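Local structure of gamma-glutamyltranspeptidase (Streptomyces lincolnensis, 6J3A) at residues Arg217-Val226 with Leu245-Ser254; Arg184-Trp192 with Val448-Leu456. The protein is an LmbA-like gamma-glutamyltranspeptidase homologue of the Ntn-hydrolase superfamily that probably cleaves or transfers groups related to gamma-glutamyl. One frame throughout, in Å; residues are numbered along the deposited sequence.

Interaction 1 of 2, residues Arg217-Val226 with Leu245-Ser254; sequences RTGFIAEALV and LTAADLAGWS
Arg217 begins a contact between two helices, reaching from the last residue of helix 205-217 to the C-terminal end of helix 247-252. This pair, helices 220-226 and 247-252, lies on the chain just before strand 256-265. The helix axes approach to 9.9 Å and run closer to antiparallel than parallel, at 140°. Arg217 NH2 donates to Trp253 O at 2.9 Å, with an N-H...O angle of 160°. The oxygen lies near the guanidinium plane, but the donor sits well above the plane of the carbonyl. Bends at the second and third side-chain torsions bring the arginine chain over the end of helix 247-252, with Ala251 O facing one side of the guanidinium. Its NH1 is turned to another partner, in a salt bridge with Glu214. With an alanine here, Trp253 O is likely to lose this donor and Glu214 its charged mate, and a gap to open over the helix end.

Thr218 follows, and its methyl CG2 lies 4.0 Å from Ala251 CB. Helix 220-226 then turns Ala222 toward the partner helix. Ala222 CB touches Leu250 CD1 at 3.6 Å, and its small size lets the leucine come close to the helix backbone. One turn on, Leu225 CD1 meets that same methyl, Leu250 CD1, more loosely at 4.3 Å. Val226 completes the apolar cluster, with CG2 3.8 Å from Leu250 CD1. Its CG1 stands anti to the backbone N (chi1 177°), which leaves CG2 beside that N and aimed at the first turn of helix 247-252. That turn is fixed by a capping box. Thr246 OG1 accepts from Asp249 N at 3.2 Å, and Thr246 N donates to Asp249 OD2. Beside this cap, Val226 CG2 rests 3.7 Å from Ala247 N.

Interaction 2 of 2, residues Arg184-Trp192 with Val448-Leu456; sequences RNPTLAATW and VVPELGFPL
Asn185 and Gly453 join the start of a helix to the turn of a short hairpin. Helix 186-192 packs its first turns against residues 450-453, which link the weakly bonded antiparallel strands 448-449 and 454-455. In self-processing members of this family the cleavage site would lie between these segments, so the contact probably bridges the large and small subunits.

Asn185 is the N-cap and serves both sides. Its OD1 accepts from Leu188 N at 3.0 Å. Its ND2 donates to Gly453 O at 3.1 Å, almost straight at 172°, with the oxygen in the amide plane. CG lies anti to the backbone N (chi1 -172°), which carries the amide toward the turn. The backbones are close here, with CA atoms of Leu188 and Gly453 4.6 Å apart. Gly453 has a positive phi (102°), and a CB on it would collide with Leu188 N.

Thr187 lays its methyl CG2 against the turn, 3.6 Å from Pro450 O. Further in, Leu188 CD1 comes within 3.7 Å of Phe454 CD2, the two side chains crossing at about a right angle. Thr191 CG2 lies near the edge of that ring, while Leu452 CB sits over one face, toward the rim. Within the hairpin, Val449 O accepts from both Leu452 N and Gly453 N, which holds the turn in shape.

Leu452 O points back at the helix. Leu188 CA approaches it at 3.4 Å in a CA-H...O contact, and Thr191 OG1 lies 2.8 Å away. The single Thr191 hydroxyl proton also has Thr187 O within reach, so it may be shared between turn and helix. The turn carbonyls Gly453 O and Leu452 O are thus met by neutral groups, and the joint between helix and hairpin needs no charge pair across it.

From the N terminus, the chain first enters 184-192, at the start of helix 186-200. At the end of helix 205-217 it enters 217-226, which runs on into helix 220-229. A further 18 residues, with two short strands, lead to 245-254, where interaction 1 closes a local loop just before strand 256-265. Much later, 448-456 returns to 184-192, and interaction 2 closes a loop of 255 residues that encloses all of interaction 1. The two do not cross, and their centres lie about 16 Å apart. Helix 220-229 joins them: Ala224 packs on Val449 and Glu451, Leu225 on Leu456, and Phe220 on Thr191. Glu451 also forms a salt bridge with Arg227 of that helix.

Interaction 1 of 2, residues Arg217-Val226 with Leu245-Ser254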
# COMPACT_ATOMS: atom_id res chain seq x y z
N ARG A 217 35.32 4.37 10.11
CA ARG A 217 35.99 4.16 11.39
C ARG A 217 37.25 4.97 11.65
O ARG A 217 37.47 5.45 12.76
CB ARG A 217 36.40 2.69 11.48
CG ARG A 217 36.20 2.10 12.85
CD ARG A 217 35.41 0.83 12.74
NE ARG A 217 36.19 -0.24 12.12
CZ ARG A 217 36.46 -1.42 12.68
NH1 ARG A 217 37.19 -2.29 12.00
NH2 ARG A 217 36.02 -1.74 13.89
N THR A 218 38.09 5.05 10.62
CA THR A 218 39.37 5.76 10.67
C THR A 218 39.56 6.83 9.60
O THR A 218 40.50 7.61 9.68
CB THR A 218 40.54 4.76 10.54
OG1 THR A 218 40.46 4.08 9.28
CG2 THR A 218 40.51 3.75 11.69
N GLY A 219 38.66 6.87 8.61
CA GLY A 219 38.81 7.74 7.43
C GLY A 219 38.17 9.11 7.58
O GLY A 219 37.98 9.60 8.69
N PHE A 220 37.83 9.71 6.45
CA PHE A 220 37.34 11.09 6.42
C PHE A 220 36.07 11.31 7.26
O PHE A 220 35.87 12.39 7.82
CB PHE A 220 37.17 11.58 4.97
CG PHE A 220 35.87 11.18 4.32
CD1 PHE A 220 35.74 9.95 3.66
CD2 PHE A 220 34.77 12.05 4.32
CE1 PHE A 220 34.54 9.60 3.05
CE2 PHE A 220 33.57 11.70 3.71
CZ PHE A 220 33.46 10.47 3.08
N ILE A 221 35.24 10.28 7.37
CA ILE A 221 34.01 10.36 8.14
C ILE A 221 34.32 10.48 9.62
O ILE A 221 33.85 11.40 10.28
CB ILE A 221 33.09 9.14 7.88
CG1 ILE A 221 32.55 9.20 6.45
CG2 ILE A 221 31.93 9.09 8.87
CD1 ILE A 221 31.78 7.96 6.03
N ALA A 222 35.11 9.55 10.13
CA ALA A 222 35.55 9.56 11.53
C ALA A 222 36.18 10.88 11.94
O ALA A 222 35.83 11.45 12.97
CB ALA A 222 36.54 8.43 11.77
N GLU A 223 37.12 11.35 11.12
CA GLU A 223 37.78 12.64 11.35
C GLU A 223 36.76 13.75 11.61
O GLU A 223 36.87 14.47 12.60
CB GLU A 223 38.66 13.00 10.15
CG GLU A 223 39.98 12.23 10.15
CD GLU A 223 40.73 12.28 8.83
OE1 GLU A 223 40.31 12.98 7.88
OE2 GLU A 223 41.77 11.59 8.74
N ALA A 224 35.77 13.84 10.73
CA ALA A 224 34.72 14.86 10.84
C ALA A 224 33.82 14.71 12.07
O ALA A 224 33.41 15.70 12.69
CB ALA A 224 33.88 14.85 9.57
N LEU A 225 33.50 13.47 12.40
CA LEU A 225 32.63 13.16 13.52
C LEU A 225 33.29 13.57 14.83
O LEU A 225 32.65 14.19 15.69
CB LEU A 225 32.34 11.66 13.56
CG LEU A 225 31.39 11.14 12.48
CD1 LEU A 225 31.52 9.63 12.38
CD2 LEU A 225 29.95 11.50 12.79
N VAL A 226 34.57 13.21 14.97
CA VAL A 226 35.37 13.58 16.14
C VAL A 226 35.52 15.10 16.21
O VAL A 226 35.22 15.71 17.23
CB VAL A 226 36.76 12.90 16.12
CG1 VAL A 226 37.63 13.34 17.30
CG2 VAL A 226 36.62 11.38 16.19
N LEU A 245 34.06 11.89 23.08
CA LEU A 245 34.36 11.02 21.94
C LEU A 245 35.72 11.35 21.30
O LEU A 245 36.09 12.52 21.19
CB LEU A 245 33.24 11.14 20.90
CG LEU A 245 33.26 10.10 19.77
CD1 LEU A 245 32.60 8.80 20.21
CD2 LEU A 245 32.58 10.64 18.52
N THR A 246 36.43 10.30 20.90
CA THR A 246 37.79 10.42 20.35
C THR A 246 37.97 9.53 19.13
O THR A 246 37.18 8.62 18.90
CB THR A 246 38.87 9.98 21.37
OG1 THR A 246 38.95 8.55 21.40
CG2 THR A 246 38.59 10.50 22.78
N ALA A 247 39.05 9.76 18.41
CA ALA A 247 39.43 8.97 17.23
C ALA A 247 39.51 7.48 17.53
O ALA A 247 38.99 6.67 16.77
CB ALA A 247 40.77 9.44 16.69
N ALA A 248 40.16 7.14 18.64
CA ALA A 248 40.29 5.74 19.10
C ALA A 248 38.98 5.05 19.52
O ALA A 248 38.88 3.83 19.37
CB ALA A 248 41.29 5.65 20.24
N ASP A 249 38.01 5.79 20.07
CA ASP A 249 36.68 5.21 20.36
C ASP A 249 36.08 4.63 19.08
O ASP A 249 35.55 3.51 19.07
CB ASP A 249 35.68 6.25 20.89
CG ASP A 249 36.00 6.73 22.30
OD1 ASP A 249 36.10 5.90 23.22
OD2 ASP A 249 36.11 7.95 22.50
N LEU A 250 36.16 5.42 18.01
CA LEU A 250 35.66 5.01 16.69
C LEU A 250 36.47 3.88 16.11
O LEU A 250 35.90 2.90 15.68
CB LEU A 250 35.64 6.17 15.70
CG LEU A 250 34.78 7.37 16.10
CD1 LEU A 250 34.74 8.35 14.94
CD2 LEU A 250 33.37 7.01 16.52
N ALA A 251 37.79 4.03 16.13
CA ALA A 251 38.71 3.02 15.57
C ALA A 251 38.54 1.62 16.20
O ALA A 251 38.69 0.60 15.51
CB ALA A 251 40.15 3.51 15.69
N GLY A 252 38.22 1.57 17.49
CA GLY A 252 38.10 0.31 18.23
C GLY A 252 36.77 -0.43 18.13
O GLY A 252 36.72 -1.63 18.40
N TRP A 253 35.70 0.27 17.76
CA TRP A 253 34.34 -0.30 17.86
C TRP A 253 33.87 -0.92 16.56
O TRP A 253 33.99 -0.35 15.49
CB TRP A 253 33.32 0.75 18.33
CG TRP A 253 31.96 0.13 18.61
CD1 TRP A 253 31.51 -0.37 19.79
CD2 TRP A 253 30.92 -0.09 17.65
NE1 TRP A 253 30.24 -0.88 19.64
CE2 TRP A 253 29.86 -0.72 18.33
CE3 TRP A 253 30.78 0.19 16.29
CZ2 TRP A 253 28.66 -1.07 17.70
CZ3 TRP A 253 29.60 -0.16 15.66
CH2 TRP A 253 28.55 -0.79 16.36
N SER A 254 33.29 -2.11 16.68
CA SER A 254 32.65 -2.82 15.59
C SER A 254 31.30 -3.30 16.08
O SER A 254 31.10 -3.52 17.28
CB SER A 254 33.46 -4.05 15.18
OG SER A 254 34.67 -3.69 14.55

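Interaction 2 of 2, residues Arg184-Trp192 with Val448-Leu456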
# COMPACT_ATOMS: atom_id res chain seq x y z
N ARG A 184 16.21 18.22 -0.49
CA ARG A 184 17.53 17.67 -0.81
C ARG A 184 18.52 17.75 0.34
O ARG A 184 18.39 18.58 1.24
CB ARG A 184 18.14 18.41 -1.99
CG ARG A 184 17.57 18.00 -3.33
CD ARG A 184 18.17 18.88 -4.42
NE ARG A 184 17.40 18.76 -5.65
CZ ARG A 184 16.29 19.45 -5.93
NH1 ARG A 184 15.80 20.35 -5.07
NH2 ARG A 184 15.67 19.23 -7.09
N ASN A 185 19.50 16.86 0.28
CA ASN A 185 20.69 16.93 1.11
C ASN A 185 21.89 16.58 0.22
O ASN A 185 22.36 15.44 0.24
CB ASN A 185 20.56 16.00 2.32
CG ASN A 185 21.68 16.18 3.33
OD1 ASN A 185 22.78 16.64 3.00
ND2 ASN A 185 21.42 15.79 4.57
N PRO A 186 22.37 17.55 -0.58
CA PRO A 186 23.50 17.28 -1.50
C PRO A 186 24.81 16.88 -0.81
O PRO A 186 25.61 16.17 -1.40
CB PRO A 186 23.67 18.59 -2.28
CG PRO A 186 22.92 19.63 -1.51
CD PRO A 186 21.88 18.93 -0.69
N THR A 187 25.02 17.34 0.43
CA THR A 187 26.20 16.97 1.19
C THR A 187 26.19 15.47 1.55
O THR A 187 27.18 14.76 1.34
CB THR A 187 26.36 17.84 2.45
OG1 THR A 187 26.30 19.22 2.10
CG2 THR A 187 27.70 17.57 3.11
N LEU A 188 25.08 15.00 2.10
CA LEU A 188 24.94 13.57 2.43
C LEU A 188 25.15 12.73 1.18
O LEU A 188 25.85 11.71 1.21
CB LEU A 188 23.57 13.29 3.05
CG LEU A 188 23.16 11.82 3.21
CD1 LEU A 188 24.07 11.08 4.17
CD2 LEU A 188 21.72 11.73 3.69
N ALA A 189 24.57 13.19 0.08
CA ALA A 189 24.75 12.53 -1.20
C ALA A 189 26.23 12.48 -1.58
O ALA A 189 26.72 11.42 -1.96
CB ALA A 189 23.96 13.25 -2.27
N ALA A 190 26.92 13.61 -1.47
CA ALA A 190 28.38 13.70 -1.74
C ALA A 190 29.22 12.74 -0.87
O ALA A 190 30.22 12.16 -1.33
CB ALA A 190 28.86 15.12 -1.56
N THR A 191 28.78 12.59 0.38
CA THR A 191 29.44 11.75 1.37
C THR A 191 29.45 10.26 0.99
O THR A 191 30.49 9.60 1.12
CB THR A 191 28.80 11.93 2.76
OG1 THR A 191 28.87 13.31 3.13
CG2 THR A 191 29.52 11.09 3.84
N TRP A 192 28.30 9.74 0.56
CA TRP A 192 28.24 8.34 0.09
C TRP A 192 28.99 8.17 -1.24
O TRP A 192 29.61 7.14 -1.47
CB TRP A 192 26.80 7.81 -0.05
CG TRP A 192 25.96 7.81 1.21
CD1 TRP A 192 24.62 8.07 1.28
CD2 TRP A 192 26.39 7.53 2.55
NE1 TRP A 192 24.19 7.97 2.58
CE2 TRP A 192 25.25 7.65 3.38
CE3 TRP A 192 27.61 7.20 3.14
CZ2 TRP A 192 25.31 7.45 4.75
CZ3 TRP A 192 27.67 7.00 4.49
CH2 TRP A 192 26.52 7.12 5.29
N VAL A 448 24.49 19.43 12.58
CA VAL A 448 25.05 18.70 11.46
C VAL A 448 26.57 18.77 11.45
O VAL A 448 27.17 19.83 11.61
CB VAL A 448 24.50 19.25 10.12
CG1 VAL A 448 25.30 18.75 8.92
CG2 VAL A 448 23.04 18.84 9.97
N VAL A 449 27.19 17.61 11.26
CA VAL A 449 28.61 17.53 10.95
C VAL A 449 28.79 18.08 9.53
O VAL A 449 28.45 17.41 8.55
CB VAL A 449 29.13 16.08 11.03
CG1 VAL A 449 30.64 16.03 10.78
CG2 VAL A 449 28.78 15.43 12.37
N PRO A 450 29.34 19.32 9.41
CA PRO A 450 29.19 20.08 8.16
C PRO A 450 29.71 19.35 6.91
O PRO A 450 29.04 19.39 5.88
CB PRO A 450 29.96 21.39 8.43
CG PRO A 450 30.84 21.12 9.60
CD PRO A 450 30.26 19.97 10.36
N GLU A 451 30.84 18.65 7.02
CA GLU A 451 31.42 17.97 5.85
C GLU A 451 30.75 16.62 5.51
O GLU A 451 31.07 16.02 4.48
CB GLU A 451 32.96 17.83 5.92
CG GLU A 451 33.56 17.28 7.20
CD GLU A 451 33.89 18.36 8.23
OE1 GLU A 451 32.97 18.73 9.00
OE2 GLU A 451 35.05 18.83 8.28
N LEU A 452 29.82 16.18 6.37
CA LEU A 452 29.07 14.94 6.14
C LEU A 452 27.59 15.10 5.78
O LEU A 452 27.06 14.32 4.98
CB LEU A 452 29.20 14.03 7.36
CG LEU A 452 30.62 13.66 7.75
CD1 LEU A 452 30.54 12.71 8.94
CD2 LEU A 452 31.45 13.05 6.62
N GLY A 453 26.93 16.07 6.39
CA GLY A 453 25.54 16.35 6.09
C GLY A 453 24.57 15.82 7.12
O GLY A 453 23.37 16.01 6.97
N PHE A 454 25.06 15.15 8.16
CA PHE A 454 24.19 14.60 9.21
C PHE A 454 24.86 14.75 10.58
O PHE A 454 26.08 14.88 10.65
CB PHE A 454 23.87 13.12 8.93
CG PHE A 454 25.08 12.26 8.73
CD1 PHE A 454 25.74 11.69 9.81
CD2 PHE A 454 25.57 12.03 7.45
CE1 PHE A 454 26.87 10.90 9.61
CE2 PHE A 454 26.70 11.24 7.25
CZ PHE A 454 27.35 10.68 8.33
N PRO A 455 24.06 14.70 11.67
CA PRO A 455 24.58 14.83 13.02
C PRO A 455 24.88 13.50 13.73
O PRO A 455 24.52 12.43 13.27
CB PRO A 455 23.42 15.52 13.75
CG PRO A 455 22.20 15.02 13.07
CD PRO A 455 22.58 14.60 11.68
N LEU A 456 25.54 13.64 14.88
CA LEU A 456 25.71 12.56 15.84
C LEU A 456 24.42 12.25 16.62
O LEU A 456 23.49 13.07 16.69
CB LEU A 456 26.82 12.91 16.83
CG LEU A 456 28.24 12.82 16.27
CD1 LEU A 456 29.20 13.69 17.08
CD2 LEU A 456 28.73 11.38 16.27